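PDB 4ECN: leucine-rich repeat protein from Bacteroides thetaiotaomicron, which is of unknown function but probably sits outside the cell, attached to the membrane, and may bind other proteins through its leucine-rich repeats. Local coordinates for residues Lys43-Met48 and Tyr91-Leu96; Ser238-Ser243 and Asn305-Met310; Arg586-Phe591 and Glu608-Asp613; Glu684-Pro689 and Asn706-Ser711; Tyr850-Met855 and Cys869-Ile874. All blocks are in the same frame, centred on the assembly; numbering follows the deposited sequence.

Contact 1 of 5, residues Lys43-Met48 and Tyr91-Leu96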
# COMPACT_ATOMS: atom_id res chain seq x y z
N LYS A 43 25.22 -26.76 49.47
CA LYS A 43 24.61 -25.46 49.82
C LYS A 43 24.20 -24.66 48.56
O LYS A 43 24.63 -25.00 47.45
CB LYS A 43 25.57 -24.60 50.67
CG LYS A 43 25.48 -24.82 52.18
CD LYS A 43 26.47 -23.91 52.91
CE LYS A 43 26.43 -24.06 54.42
NZ LYS A 43 27.39 -23.15 55.09
N ILE A 44 23.36 -23.63 48.74
CA ILE A 44 22.90 -22.73 47.68
C ILE A 44 22.48 -21.39 48.32
O ILE A 44 21.84 -21.38 49.38
CB ILE A 44 21.77 -23.32 46.78
CG1 ILE A 44 21.56 -22.46 45.51
CG2 ILE A 44 20.44 -23.56 47.55
CD1 ILE A 44 20.66 -23.04 44.47
N LYS A 45 22.86 -20.28 47.68
CA LYS A 45 22.48 -18.95 48.12
C LYS A 45 21.70 -18.34 46.98
O LYS A 45 22.26 -17.92 45.97
CB LYS A 45 23.71 -18.10 48.57
CG LYS A 45 23.34 -16.72 49.18
CD LYS A 45 24.53 -16.03 49.89
CE LYS A 45 25.62 -15.52 48.97
NZ LYS A 45 26.89 -15.23 49.69
N VAL A 46 20.39 -18.37 47.11
CA VAL A 46 19.52 -17.86 46.07
C VAL A 46 19.28 -16.36 46.36
O VAL A 46 18.77 -15.98 47.43
CB VAL A 46 18.21 -18.68 45.95
CG1 VAL A 46 17.33 -18.16 44.83
CG2 VAL A 46 18.52 -20.16 45.72
N VAL A 47 19.68 -15.52 45.40
CA VAL A 47 19.52 -14.07 45.45
C VAL A 47 18.13 -13.74 44.85
O VAL A 47 17.84 -14.14 43.72
CB VAL A 47 20.70 -13.36 44.72
CG1 VAL A 47 20.50 -11.85 44.68
CG2 VAL A 47 22.03 -13.71 45.38
N MSE A 48 17.30 -13.03 45.62
CA MSE A 48 15.94 -12.66 45.20
C MSE A 48 15.64 -11.19 45.42
O MSE A 48 16.32 -10.53 46.20
CB MSE A 48 14.90 -13.46 45.99
CG MSE A 48 14.77 -14.90 45.59
SE MSE A 48 13.86 -15.86 47.02
CE MSE A 48 15.36 -15.93 48.35
N TYR A 91 24.25 -19.18 43.85
CA TYR A 91 25.59 -19.73 43.97
C TYR A 91 25.50 -21.10 44.61
O TYR A 91 24.73 -21.27 45.55
CB TYR A 91 26.55 -18.81 44.79
CG TYR A 91 26.53 -17.32 44.48
CD1 TYR A 91 25.65 -16.47 45.14
CD2 TYR A 91 27.45 -16.76 43.61
CE1 TYR A 91 25.64 -15.09 44.88
CE2 TYR A 91 27.46 -15.38 43.35
CZ TYR A 91 26.55 -14.55 43.99
OH TYR A 91 26.52 -13.20 43.75
N LEU A 92 26.27 -22.07 44.12
CA LEU A 92 26.35 -23.40 44.71
C LEU A 92 27.68 -23.49 45.48
O LEU A 92 28.64 -22.83 45.10
CB LEU A 92 26.18 -24.51 43.66
CG LEU A 92 24.80 -24.58 43.00
CD1 LEU A 92 24.83 -25.40 41.76
CD2 LEU A 92 23.76 -25.12 43.95
N TYR A 93 27.72 -24.24 46.61
CA TYR A 93 28.91 -24.33 47.46
C TYR A 93 29.24 -25.78 47.85
O TYR A 93 28.34 -26.52 48.24
CB TYR A 93 28.70 -23.50 48.74
CG TYR A 93 28.46 -22.02 48.53
CD1 TYR A 93 27.17 -21.51 48.37
CD2 TYR A 93 29.52 -21.11 48.55
CE1 TYR A 93 26.94 -20.15 48.20
CE2 TYR A 93 29.31 -19.75 48.39
CZ TYR A 93 28.02 -19.27 48.21
OH TYR A 93 27.82 -17.91 48.06
N ASP A 94 30.54 -26.17 47.79
CA ASP A 94 31.02 -27.52 48.16
C ASP A 94 31.13 -27.70 49.70
O ASP A 94 30.63 -26.86 50.46
CB ASP A 94 32.39 -27.81 47.49
CG ASP A 94 33.59 -27.07 48.08
OD1 ASP A 94 33.43 -25.89 48.48
OD2 ASP A 94 34.68 -27.68 48.15
N GLY A 95 31.79 -28.78 50.13
CA GLY A 95 32.04 -29.09 51.54
C GLY A 95 32.90 -28.05 52.25
O GLY A 95 32.66 -27.73 53.42
N LEU A 96 33.91 -27.50 51.52
CA LEU A 96 34.84 -26.47 52.00
C LEU A 96 34.21 -25.04 51.99
O LEU A 96 34.86 -24.09 52.44
CB LEU A 96 36.11 -26.48 51.12
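Lys45 sends its CG away from the backbone N (chi1 -174°), then bends at chi3 (71°), turning its tip toward Tyr93. CE lies 3.4 Å from Tyr93 OH, and Lys45 CB meets the edge of the same ring, 3.8 Å from Tyr93 CE1. The Tyr91 ring crosses the lysine chain obliquely, with CD1 3.9 Å from Lys45 CE. Val47 CG2 reaches Tyr91 CE1, and Trp210 also meets the Tyr91 ring. Tyr91 and Tyr93 share one face of the sheet with Lys45. Ile44 and Leu92 occupy the other, side by side, with Ile44 CD1 3.8 Å from Leu92 CD2.

The backbones are antiparallel. Lys45 and Tyr91 form a hydrogen-bonded pair: Lys45 N bonds Tyr91 O at 3.0 Å, and Tyr91 N bonds back to Lys45 O. Strand 43-49 also pairs with strand 54-63, and strand 83-93 with strand 99-104. All belong to the sheet of the first DUF4458 domain, a family grouped with transthyretin-like domains. Lys43 turns its amine to a salt bridge with Asp97.

The faces differ in chemistry. Buried aliphatic groups hold one. The other is partly exposed and mixes ring, methylene and polar groups, since Lys45 runs beside both tyrosines, touching them through CB and CE.

Contact 2 of 5, residues Ser238-Ser243 and Asn305-Met310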
# COMPACT_ATOMS: atom_id res chain seq x y z
N SER A 238 25.11 7.33 25.03
CA SER A 238 25.82 6.26 24.33
C SER A 238 27.28 6.48 24.63
O SER A 238 27.80 7.59 24.44
CB SER A 238 25.52 6.24 22.83
OG SER A 238 26.03 5.04 22.26
N VAL A 239 27.92 5.47 25.24
CA VAL A 239 29.30 5.58 25.67
C VAL A 239 30.10 4.34 25.25
O VAL A 239 29.59 3.45 24.55
CB VAL A 239 29.38 5.79 27.22
CG1 VAL A 239 28.86 7.17 27.63
CG2 VAL A 239 28.66 4.68 27.98
N ARG A 240 31.38 4.31 25.66
CA ARG A 240 32.37 3.25 25.53
C ARG A 240 33.20 3.24 26.80
O ARG A 240 34.22 3.93 26.90
CB ARG A 240 33.23 3.40 24.26
CG ARG A 240 32.55 2.98 22.95
CD ARG A 240 32.23 1.49 22.90
NE ARG A 240 31.75 1.04 21.59
CZ ARG A 240 30.50 1.18 21.16
NH1 ARG A 240 29.59 1.79 21.90
NH2 ARG A 240 30.16 0.72 19.95
N GLY A 241 32.70 2.53 27.80
CA GLY A 241 33.37 2.37 29.07
C GLY A 241 34.59 1.49 28.91
O GLY A 241 34.69 0.72 27.94
N GLU A 242 35.54 1.62 29.83
CA GLU A 242 36.78 0.85 29.84
C GLU A 242 36.45 -0.64 29.92
O GLU A 242 35.58 -1.05 30.69
CB GLU A 242 37.69 1.30 30.98
CG GLU A 242 38.32 2.65 30.72
CD GLU A 242 39.35 2.63 29.61
OE1 GLU A 242 40.42 1.99 29.79
OE2 GLU A 242 39.10 3.26 28.56
N SER A 243 37.12 -1.44 29.07
CA SER A 243 36.93 -2.88 28.90
C SER A 243 37.17 -3.63 30.20
O SER A 243 38.13 -3.37 30.90
CB SER A 243 37.87 -3.42 27.83
OG SER A 243 38.10 -2.43 26.84
N ASN A 305 17.37 -4.88 20.75
CA ASN A 305 18.32 -5.73 21.48
C ASN A 305 19.71 -5.51 20.89
O ASN A 305 20.40 -6.43 20.43
CB ASN A 305 17.91 -7.20 21.44
CG ASN A 305 16.51 -7.42 21.92
OD1 ASN A 305 15.68 -7.99 21.20
ND2 ASN A 305 16.19 -6.86 23.07
N LYS A 306 20.08 -4.24 20.84
CA LYS A 306 21.33 -3.79 20.27
C LYS A 306 21.67 -2.43 20.90
O LYS A 306 20.81 -1.85 21.58
CB LYS A 306 21.25 -3.75 18.72
CG LYS A 306 20.11 -2.92 18.13
CD LYS A 306 20.20 -2.88 16.61
CE LYS A 306 19.17 -1.99 15.98
NZ LYS A 306 19.23 -2.03 14.50
N GLU A 307 22.92 -1.98 20.73
CA GLU A 307 23.45 -0.71 21.23
C GLU A 307 22.52 0.44 20.90
O GLU A 307 22.13 0.58 19.74
CB GLU A 307 24.83 -0.46 20.63
CG GLU A 307 25.50 0.79 21.17
CD GLU A 307 26.68 1.30 20.38
OE1 GLU A 307 26.98 0.76 19.29
OE2 GLU A 307 27.29 2.30 20.84
N LEU A 308 22.21 1.28 21.92
CA LEU A 308 21.36 2.47 21.87
C LEU A 308 21.63 3.34 20.64
O LEU A 308 20.68 3.80 19.99
CB LEU A 308 21.57 3.31 23.14
CG LEU A 308 20.84 4.66 23.21
CD1 LEU A 308 19.32 4.49 23.13
CD2 LEU A 308 21.23 5.44 24.45
N ASP A 309 22.91 3.55 20.33
CA ASP A 309 23.34 4.34 19.20
C ASP A 309 22.84 3.79 17.86
O ASP A 309 22.81 4.52 16.87
CB ASP A 309 24.87 4.39 19.19
CG ASP A 309 25.39 5.70 18.67
OD1 ASP A 309 25.00 6.76 19.22
OD2 ASP A 309 26.22 5.68 17.72
N MSE A 310 22.41 2.51 17.83
CA MSE A 310 21.93 1.83 16.62
C MSE A 310 20.40 1.76 16.53
O MSE A 310 19.89 1.27 15.51
CB MSE A 310 22.48 0.40 16.56
CG MSE A 310 23.98 0.32 16.32
SE MSE A 310 24.49 1.33 14.75
CE MSE A 310 25.49 2.83 15.60
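Arg240 NH1 serves two acceptors. It donates to Glu307 OE2 across the contact at 2.6 Å, with an N-H...O angle of 168°. It also donates to Val239 O in its own segment, at 3.1 Å. Both partners lie close to the guanidinium plane, so together they should fix its rotation. A second, weak bond runs from Arg240 NH2 to Glu307 OE1 at 3.2 Å and completes a two-pronged salt bridge. The two groups are not coplanar: their planes are 54° apart, and NH1 meets OE2 from above the carboxylate plane. Arg240 bends at chi2 (-65°) to reach back over its own backbone, whereas Glu307 arrives extended.

Near the salt bridge, Ser238 OG lies beside Asp309 CB and makes a weak hydrogen bond with Val219 O. Ser238 CB faces the carboxylate, 3.7 Å from Asp309 OD1. That oxygen is hydrogen-bonded to Tyr267 OH.

Ser238 ends strand 230-238, whose partner is strand 214-227. Leu308 touches Ala220 of that strand and Arg240 touches Val219. Asp309 belongs to the 3-10 turn 308-310, and its bond to Tyr267 ties that turn to helix 266-280. The contact joins the edge of the second DUF4458 sheet to the start of the leucine-rich repeat region.

Contact 3 of 5, residues Arg586-Phe591 and Glu608-Asp613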
# COMPACT_ATOMS: atom_id res chain seq x y z
N ARG A 586 -26.13 10.58 -8.19
CA ARG A 586 -27.30 10.73 -9.07
C ARG A 586 -27.42 12.19 -9.56
O ARG A 586 -28.20 12.44 -10.48
CB ARG A 586 -28.61 10.29 -8.35
CG ARG A 586 -28.99 11.10 -7.10
CD ARG A 586 -30.37 10.78 -6.53
NE ARG A 586 -30.32 10.63 -5.08
CZ ARG A 586 -30.44 11.63 -4.21
NH1 ARG A 586 -30.68 12.86 -4.63
NH2 ARG A 586 -30.34 11.40 -2.91
N HIS A 587 -26.67 13.14 -8.93
CA HIS A 587 -26.75 14.56 -9.28
C HIS A 587 -25.37 15.28 -9.22
O HIS A 587 -24.78 15.41 -8.14
CB HIS A 587 -27.74 15.27 -8.34
CG HIS A 587 -27.85 16.74 -8.60
ND1 HIS A 587 -28.56 17.23 -9.69
CD2 HIS A 587 -27.32 17.79 -7.92
CE1 HIS A 587 -28.43 18.55 -9.64
NE2 HIS A 587 -27.69 18.93 -8.59
N LEU A 588 -24.94 15.83 -10.37
CA LEU A 588 -23.70 16.62 -10.51
C LEU A 588 -23.95 18.12 -10.45
O LEU A 588 -24.99 18.62 -10.89
CB LEU A 588 -22.99 16.33 -11.84
CG LEU A 588 -22.43 14.94 -12.10
CD1 LEU A 588 -21.85 14.88 -13.47
CD2 LEU A 588 -21.38 14.58 -11.11
N GLU A 589 -22.96 18.86 -9.95
CA GLU A 589 -22.95 20.32 -9.93
C GLU A 589 -21.68 20.74 -10.64
O GLU A 589 -20.69 20.03 -10.57
CB GLU A 589 -23.05 20.88 -8.51
CG GLU A 589 -24.42 20.69 -7.87
CD GLU A 589 -25.42 21.80 -8.08
OE1 GLU A 589 -25.02 22.99 -8.04
OE2 GLU A 589 -26.63 21.50 -8.16
N ALA A 590 -21.71 21.85 -11.36
CA ALA A 590 -20.53 22.24 -12.12
C ALA A 590 -19.46 22.92 -11.24
O ALA A 590 -19.79 23.53 -10.23
CB ALA A 590 -20.94 23.18 -13.24
N PHE A 591 -18.19 22.79 -11.66
CA PHE A 591 -17.00 23.47 -11.13
C PHE A 591 -16.78 24.78 -11.88
O PHE A 591 -16.25 25.75 -11.35
CB PHE A 591 -15.75 22.58 -11.26
CG PHE A 591 -15.70 21.39 -10.37
CD1 PHE A 591 -15.21 21.49 -9.07
CD2 PHE A 591 -16.11 20.15 -10.82
CE1 PHE A 591 -15.18 20.37 -8.23
CE2 PHE A 591 -16.06 19.03 -9.98
CZ PHE A 591 -15.60 19.15 -8.69
N GLU A 608 -27.07 10.75 -15.05
CA GLU A 608 -27.92 10.74 -16.26
C GLU A 608 -27.46 11.78 -17.27
O GLU A 608 -27.60 11.57 -18.48
CB GLU A 608 -29.39 11.01 -15.90
CG GLU A 608 -30.03 10.06 -14.90
CD GLU A 608 -31.48 10.37 -14.57
OE1 GLU A 608 -32.31 10.40 -15.50
OE2 GLU A 608 -31.78 10.56 -13.37
N GLU A 609 -26.97 12.94 -16.76
CA GLU A 609 -26.46 14.06 -17.55
C GLU A 609 -25.30 14.75 -16.85
O GLU A 609 -25.32 14.91 -15.62
CB GLU A 609 -27.56 15.10 -17.86
CG GLU A 609 -28.50 14.68 -18.98
CD GLU A 609 -29.17 15.81 -19.74
OE1 GLU A 609 -28.48 16.48 -20.55
OE2 GLU A 609 -30.40 15.98 -19.58
N ILE A 610 -24.31 15.21 -17.64
CA ILE A 610 -23.14 15.96 -17.15
C ILE A 610 -23.36 17.45 -17.55
O ILE A 610 -23.64 17.70 -18.72
CB ILE A 610 -21.82 15.36 -17.70
CG1 ILE A 610 -21.65 13.92 -17.21
CG2 ILE A 610 -20.62 16.19 -17.33
CD1 ILE A 610 -20.71 13.10 -17.97
N PRO A 611 -23.29 18.42 -16.60
CA PRO A 611 -23.52 19.85 -16.98
C PRO A 611 -22.55 20.34 -18.06
O PRO A 611 -21.36 20.02 -17.99
CB PRO A 611 -23.28 20.60 -15.67
CG PRO A 611 -23.46 19.58 -14.60
CD PRO A 611 -22.99 18.29 -15.17
N GLU A 612 -23.05 21.12 -19.08
CA GLU A 612 -22.27 21.62 -20.25
C GLU A 612 -21.06 22.49 -19.77
O GLU A 612 -20.08 22.66 -20.52
CB GLU A 612 -23.18 22.41 -21.23
CG GLU A 612 -22.69 22.46 -22.69
CD GLU A 612 -23.71 22.51 -23.83
OE1 GLU A 612 -24.80 21.91 -23.69
OE2 GLU A 612 -23.36 23.04 -24.91
N ASP A 613 -21.10 22.93 -18.49
CA ASP A 613 -20.09 23.73 -17.79
C ASP A 613 -19.47 22.95 -16.60
O ASP A 613 -18.91 23.59 -15.71
CB ASP A 613 -20.73 25.05 -17.30
CG ASP A 613 -21.94 24.93 -16.36
OD1 ASP A 613 -22.55 23.84 -16.30
OD2 ASP A 613 -22.32 25.96 -15.73
O HOH W 1 -26.64 16.27 -13.06
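Leu588 packs into the angle made by Ile610 and Pro611, and this is the close-fitting part of the contact. Leu588 CD1 lies 3.9 Å from Ile610 CG1, and the two chains run side by side, pointing the same way. Pro611 crosses the leucine at about a right angle. Its CD sits 3.9 Å from Leu588 CB, and CD1 is nearly as close. In Leu588, CG stands opposite the carbonyl carbon (chi1 -65°), which points CD1 at Ile610 CG1 and Pro611 CD. Ala590 extends the apolar strip: its CB is 4.2 Å from Pro611 CB. Ala590 CB also faces Asp613, 3.5 Å from OD1, near the surface.

The solvent side is looser. A water bridges the main chains there. It accepts from Leu588 N and donates to Glu609 O, both at 3.2 Å, so it links the two backbones where they make no direct bond. Polar groups on this side turn to other partners. His587 NE2 bonds Glu589 OE2 at 2.8 Å within its own segment, and Arg586 forms salt bridges with Glu561 and Glu562.

The touching parts, 588-591 and 609-613, run 11° apart, one following strand 577-579 and the other strand 596-601. Phe591 and Phe614, just past the second segment, meet edge-to-face on the inner side. Neighbouring turns stacked side by side, with aliphatic and phenylalanine side chains facing inward, are typical of the leucine-rich repeat solenoid.

Contact 4 of 5, residues Glu684-Pro689 and Asn706-Ser711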
# COMPACT_ATOMS: atom_id res chain seq x y z
N GLU A 684 -27.15 2.49 -26.18
CA GLU A 684 -28.41 2.24 -26.87
C GLU A 684 -28.43 3.03 -28.17
O GLU A 684 -29.49 3.48 -28.62
CB GLU A 684 -29.59 2.59 -25.96
CG GLU A 684 -29.68 1.76 -24.70
CD GLU A 684 -30.81 2.13 -23.77
OE1 GLU A 684 -31.97 2.23 -24.23
OE2 GLU A 684 -30.54 2.28 -22.55
N ILE A 685 -27.24 3.17 -28.78
CA ILE A 685 -26.99 3.90 -30.01
C ILE A 685 -27.62 3.16 -31.17
O ILE A 685 -27.29 1.99 -31.44
CB ILE A 685 -25.47 4.10 -30.20
CG1 ILE A 685 -24.90 5.02 -29.08
CG2 ILE A 685 -25.15 4.63 -31.60
CD1 ILE A 685 -23.44 4.91 -28.86
N GLN A 686 -28.54 3.84 -31.84
CA GLN A 686 -29.25 3.32 -33.01
C GLN A 686 -28.77 3.99 -34.28
O GLN A 686 -28.83 3.38 -35.34
CB GLN A 686 -30.75 3.51 -32.84
CG GLN A 686 -31.46 2.21 -32.57
CD GLN A 686 -32.88 2.42 -32.11
OE1 GLN A 686 -33.14 2.73 -30.94
NE2 GLN A 686 -33.83 2.15 -32.99
N LYS A 687 -28.29 5.25 -34.16
CA LYS A 687 -27.77 6.08 -35.23
C LYS A 687 -26.27 6.29 -34.99
O LYS A 687 -25.86 6.74 -33.92
CB LYS A 687 -28.53 7.44 -35.30
CG LYS A 687 -28.47 8.16 -36.67
CD LYS A 687 -27.24 9.11 -36.88
CE LYS A 687 -26.83 9.37 -38.33
NZ LYS A 687 -26.13 8.20 -38.96
N PHE A 688 -25.46 5.93 -35.99
CA PHE A 688 -24.00 6.06 -35.95
C PHE A 688 -23.61 7.53 -35.60
O PHE A 688 -24.22 8.46 -36.14
CB PHE A 688 -23.42 5.60 -37.28
CG PHE A 688 -21.92 5.70 -37.32
CD1 PHE A 688 -21.30 6.87 -37.73
CD2 PHE A 688 -21.13 4.63 -36.92
CE1 PHE A 688 -19.91 6.96 -37.75
CE2 PHE A 688 -19.74 4.71 -36.98
CZ PHE A 688 -19.14 5.88 -37.37
N PRO A 689 -22.63 7.77 -34.68
CA PRO A 689 -22.36 9.15 -34.23
C PRO A 689 -21.57 10.01 -35.24
O PRO A 689 -20.46 10.47 -34.96
CB PRO A 689 -21.56 8.94 -32.95
CG PRO A 689 -20.88 7.65 -33.15
CD PRO A 689 -21.83 6.80 -33.92
N ASN A 706 -21.76 -3.59 -28.89
CA ASN A 706 -22.91 -3.78 -28.00
C ASN A 706 -23.79 -2.54 -28.03
O ASN A 706 -23.90 -1.80 -27.04
CB ASN A 706 -22.49 -4.14 -26.59
CG ASN A 706 -21.74 -5.44 -26.54
OD1 ASN A 706 -20.50 -5.47 -26.70
ND2 ASN A 706 -22.45 -6.52 -26.27
N ASN A 707 -24.40 -2.31 -29.20
CA ASN A 707 -25.32 -1.22 -29.47
C ASN A 707 -26.44 -1.74 -30.35
O ASN A 707 -26.52 -2.96 -30.59
CB ASN A 707 -24.61 -0.01 -30.06
CG ASN A 707 -24.00 0.83 -28.96
OD1 ASN A 707 -24.71 1.46 -28.17
ND2 ASN A 707 -22.68 0.85 -28.87
N LEU A 708 -27.37 -0.85 -30.76
CA LEU A 708 -28.61 -1.22 -31.44
C LEU A 708 -28.71 -0.76 -32.91
O LEU A 708 -29.83 -0.62 -33.41
CB LEU A 708 -29.76 -0.58 -30.65
CG LEU A 708 -29.90 -1.02 -29.19
CD1 LEU A 708 -30.83 -0.11 -28.44
CD2 LEU A 708 -30.34 -2.47 -29.06
N MSE A 709 -27.58 -0.60 -33.60
CA MSE A 709 -27.56 -0.16 -35.00
C MSE A 709 -27.95 -1.28 -35.94
O MSE A 709 -27.48 -2.40 -35.78
CB MSE A 709 -26.16 0.36 -35.36
CG MSE A 709 -25.84 1.70 -34.71
SE MSE A 709 -24.02 2.24 -35.03
CE MSE A 709 -23.26 1.64 -33.38
N THR A 710 -28.81 -0.99 -36.93
CA THR A 710 -29.25 -2.01 -37.90
C THR A 710 -28.62 -1.78 -39.30
O THR A 710 -28.75 -2.63 -40.20
CB THR A 710 -30.77 -2.02 -38.01
OG1 THR A 710 -31.22 -0.75 -38.48
CG2 THR A 710 -31.44 -2.41 -36.70
N SER A 711 -27.95 -0.61 -39.48
CA SER A 711 -27.27 -0.22 -40.71
C SER A 711 -26.49 1.04 -40.50
O SER A 711 -26.83 1.83 -39.62
CB SER A 711 -28.27 0.00 -41.84
OG SER A 711 -29.14 1.09 -41.58
O HOH W 2 -30.02 1.83 -37.68
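Met709, a selenomethionine, packs on residues 685-688. Its CB lies near Gln686 O, and CG comes to 3.5 Å from that oxygen. SE is next, 3.9 Å from Phe688 CA. It also stands at the edge of the phenylalanine ring, 5.5 Å from the centroid, in a Met-aromatic contact. The chain then bends at chi3 (-97°), and CE ends 4.0 Å from Ile685 CG2. Met709 and Ile685 lie side by side and point the same way.

Asn707 supplies the polar half. Its OD1 accepts from Ile685 N at 3.1 Å, with the donor tilted from the carbonyl plane. Its ND2 is hydrogen-bonded to Leu680 O and Leu704 O, which should hold the amide in this orientation. Leu708 N bonds Ile685 O at 2.9 Å. Farther out, Leu708 CD1 rests on Glu684 CA, and a water joins Gln686 O to Thr710 N. Glu684 turns its carboxylate to Lys655.

Asn707 fits the asparagine of the repeat consensus LxxLxLxxNxL. Asn738 accepts from Met709 N in the same way one turn later. A buried amide thus meets the backbone polarity of its own and the preceding turn, while apolar chains such as Met709 and Ile685 fill the space inside.

Contact 5 of 5, residues Tyr850-Met855 and Cys869-Ile874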
# COMPACT_ATOMS: atom_id res chain seq x y z
N TYR A 850 2.83 -24.39 -45.95
CA TYR A 850 2.96 -23.30 -44.97
C TYR A 850 2.34 -23.69 -43.63
O TYR A 850 2.85 -23.29 -42.58
CB TYR A 850 2.33 -22.00 -45.49
CG TYR A 850 3.02 -21.44 -46.72
CD1 TYR A 850 2.63 -21.82 -48.00
CD2 TYR A 850 4.06 -20.53 -46.60
CE1 TYR A 850 3.27 -21.32 -49.13
CE2 TYR A 850 4.71 -20.01 -47.72
CZ TYR A 850 4.31 -20.40 -48.99
OH TYR A 850 4.92 -19.88 -50.10
N ILE A 851 1.24 -24.48 -43.65
CA ILE A 851 0.55 -24.99 -42.45
C ILE A 851 1.50 -25.94 -41.72
O ILE A 851 1.67 -25.82 -40.49
CB ILE A 851 -0.81 -25.67 -42.80
CG1 ILE A 851 -1.81 -24.60 -43.29
CG2 ILE A 851 -1.39 -26.45 -41.58
CD1 ILE A 851 -3.08 -25.07 -43.94
N GLU A 852 2.14 -26.84 -42.50
CA GLU A 852 3.10 -27.86 -42.06
C GLU A 852 4.35 -27.22 -41.44
O GLU A 852 4.87 -27.76 -40.46
CB GLU A 852 3.51 -28.78 -43.24
CG GLU A 852 2.38 -29.68 -43.70
CD GLU A 852 2.53 -30.46 -44.99
OE1 GLU A 852 3.60 -30.37 -45.65
OE2 GLU A 852 1.56 -31.17 -45.35
N ALA A 853 4.79 -26.07 -41.99
CA ALA A 853 5.98 -25.34 -41.55
C ALA A 853 5.69 -24.38 -40.36
O ALA A 853 6.59 -23.63 -39.95
CB ALA A 853 6.55 -24.56 -42.72
N GLY A 854 4.47 -24.45 -39.80
CA GLY A 854 4.01 -23.64 -38.67
C GLY A 854 4.00 -22.16 -38.97
O GLY A 854 4.29 -21.35 -38.09
N MSE A 855 3.68 -21.80 -40.22
CA MSE A 855 3.67 -20.42 -40.71
C MSE A 855 2.25 -19.95 -41.10
O MSE A 855 2.09 -18.87 -41.66
CB MSE A 855 4.61 -20.28 -41.91
CG MSE A 855 6.05 -20.66 -41.63
SE MSE A 855 7.22 -20.35 -43.17
CE MSE A 855 6.58 -21.65 -44.49
N CYS A 869 -4.87 -31.08 -47.31
CA CYS A 869 -3.84 -31.15 -46.26
C CYS A 869 -4.11 -32.34 -45.35
O CYS A 869 -5.11 -32.38 -44.62
CB CYS A 869 -3.76 -29.84 -45.47
SG CYS A 869 -2.47 -29.83 -44.20
N ASP A 870 -3.21 -33.33 -45.43
CA ASP A 870 -3.33 -34.55 -44.64
C ASP A 870 -2.94 -34.29 -43.20
O ASP A 870 -3.49 -34.94 -42.31
CB ASP A 870 -2.48 -35.68 -45.26
CG ASP A 870 -3.01 -36.16 -46.59
OD1 ASP A 870 -2.94 -35.39 -47.58
OD2 ASP A 870 -3.50 -37.31 -46.65
N ALA A 871 -2.04 -33.31 -42.97
CA ALA A 871 -1.52 -32.92 -41.65
C ALA A 871 -2.63 -32.41 -40.70
O ALA A 871 -2.43 -32.43 -39.48
CB ALA A 871 -0.45 -31.85 -41.81
N LEU A 872 -3.80 -31.97 -41.25
CA LEU A 872 -4.94 -31.43 -40.49
C LEU A 872 -5.71 -32.51 -39.73
O LEU A 872 -6.33 -32.23 -38.69
CB LEU A 872 -5.93 -30.67 -41.40
CG LEU A 872 -5.45 -29.38 -42.08
CD1 LEU A 872 -6.51 -28.87 -43.02
CD2 LEU A 872 -5.08 -28.30 -41.08
N GLY A 873 -5.72 -33.72 -40.28
CA GLY A 873 -6.45 -34.84 -39.69
C GLY A 873 -7.94 -34.73 -39.88
O GLY A 873 -8.70 -35.01 -38.95
N ILE A 874 -8.38 -34.33 -41.09
CA ILE A 874 -9.79 -34.22 -41.45
C ILE A 874 -10.40 -35.63 -41.48
O ILE A 874 -9.79 -36.54 -42.05
CB ILE A 874 -9.95 -33.48 -42.83
CG1 ILE A 874 -9.40 -32.01 -42.81
CG2 ILE A 874 -11.38 -33.56 -43.40
CD1 ILE A 874 -10.10 -30.98 -41.90
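A Schellman motif ends helix 848-852, and the last turn of that helix packs on the C-terminal loop through Ile851 and Glu852. Ile851 meets Leu872 at about a right angle, with CG2 4.2 Å from Leu872 CD2. The same methyl lies 4.4 Å from Cys869 SG, so one branch of the isoleucine touches both residues. The first torsion (chi1 -68°) sets CG2 opposite the backbone N, and this places it against Leu872 and Cys869. Glu852 reaches over alongside. Its extended chain lays CG 4.0 Å from Ala871 CB, and OE2 is about as near to that methyl. The touch is mainly van der Waals and lies near the surface.

The motif itself is made by two backbone bonds. Met855 N bonds Tyr850 O at 2.9 Å, and Gly854 N bonds Ile851 O at 3.2 Å. Gly854, with positive phi, is the C-prime residue and turns the chain out of the helix. The chain then runs through strands 857-859 and 865-867 before reaching Cys869. Leu872 also rests on Ile866, and its carbonyl oxygen accepts from Tyr860 OH.

The contact is largely apolar and modest, burying 176 Å² in all. Strand 857-859 is the outermost strand of its parallel sheet. A short helix and terminal loop packed together beside the last strands are consistent with the C-terminal cap of a leucine-rich repeat solenoid.

How the contacts relate
The five contacts follow one another along the chain. Contact 1 lies in the first DUF4458 sheet. Contact 2, whose centre is about 33 Å away, joins the second such sheet to the start of the leucine-rich repeats. Contacts 3 and 4 connect turns of the solenoid. Their centres are about 25 Å apart, with contact 3 beside the ten-stranded sheet that ends at 616-617 and contact 4 beside the parallel sheet that follows. Contact 5 lies near the far end of that sheet, its centre about 41 Å from that of contact 4. Contacts 1 and 4 lie about 99 Å apart, centre to centre. None touches another. The protein is elongated and modular, each contact joining neighbouring parts.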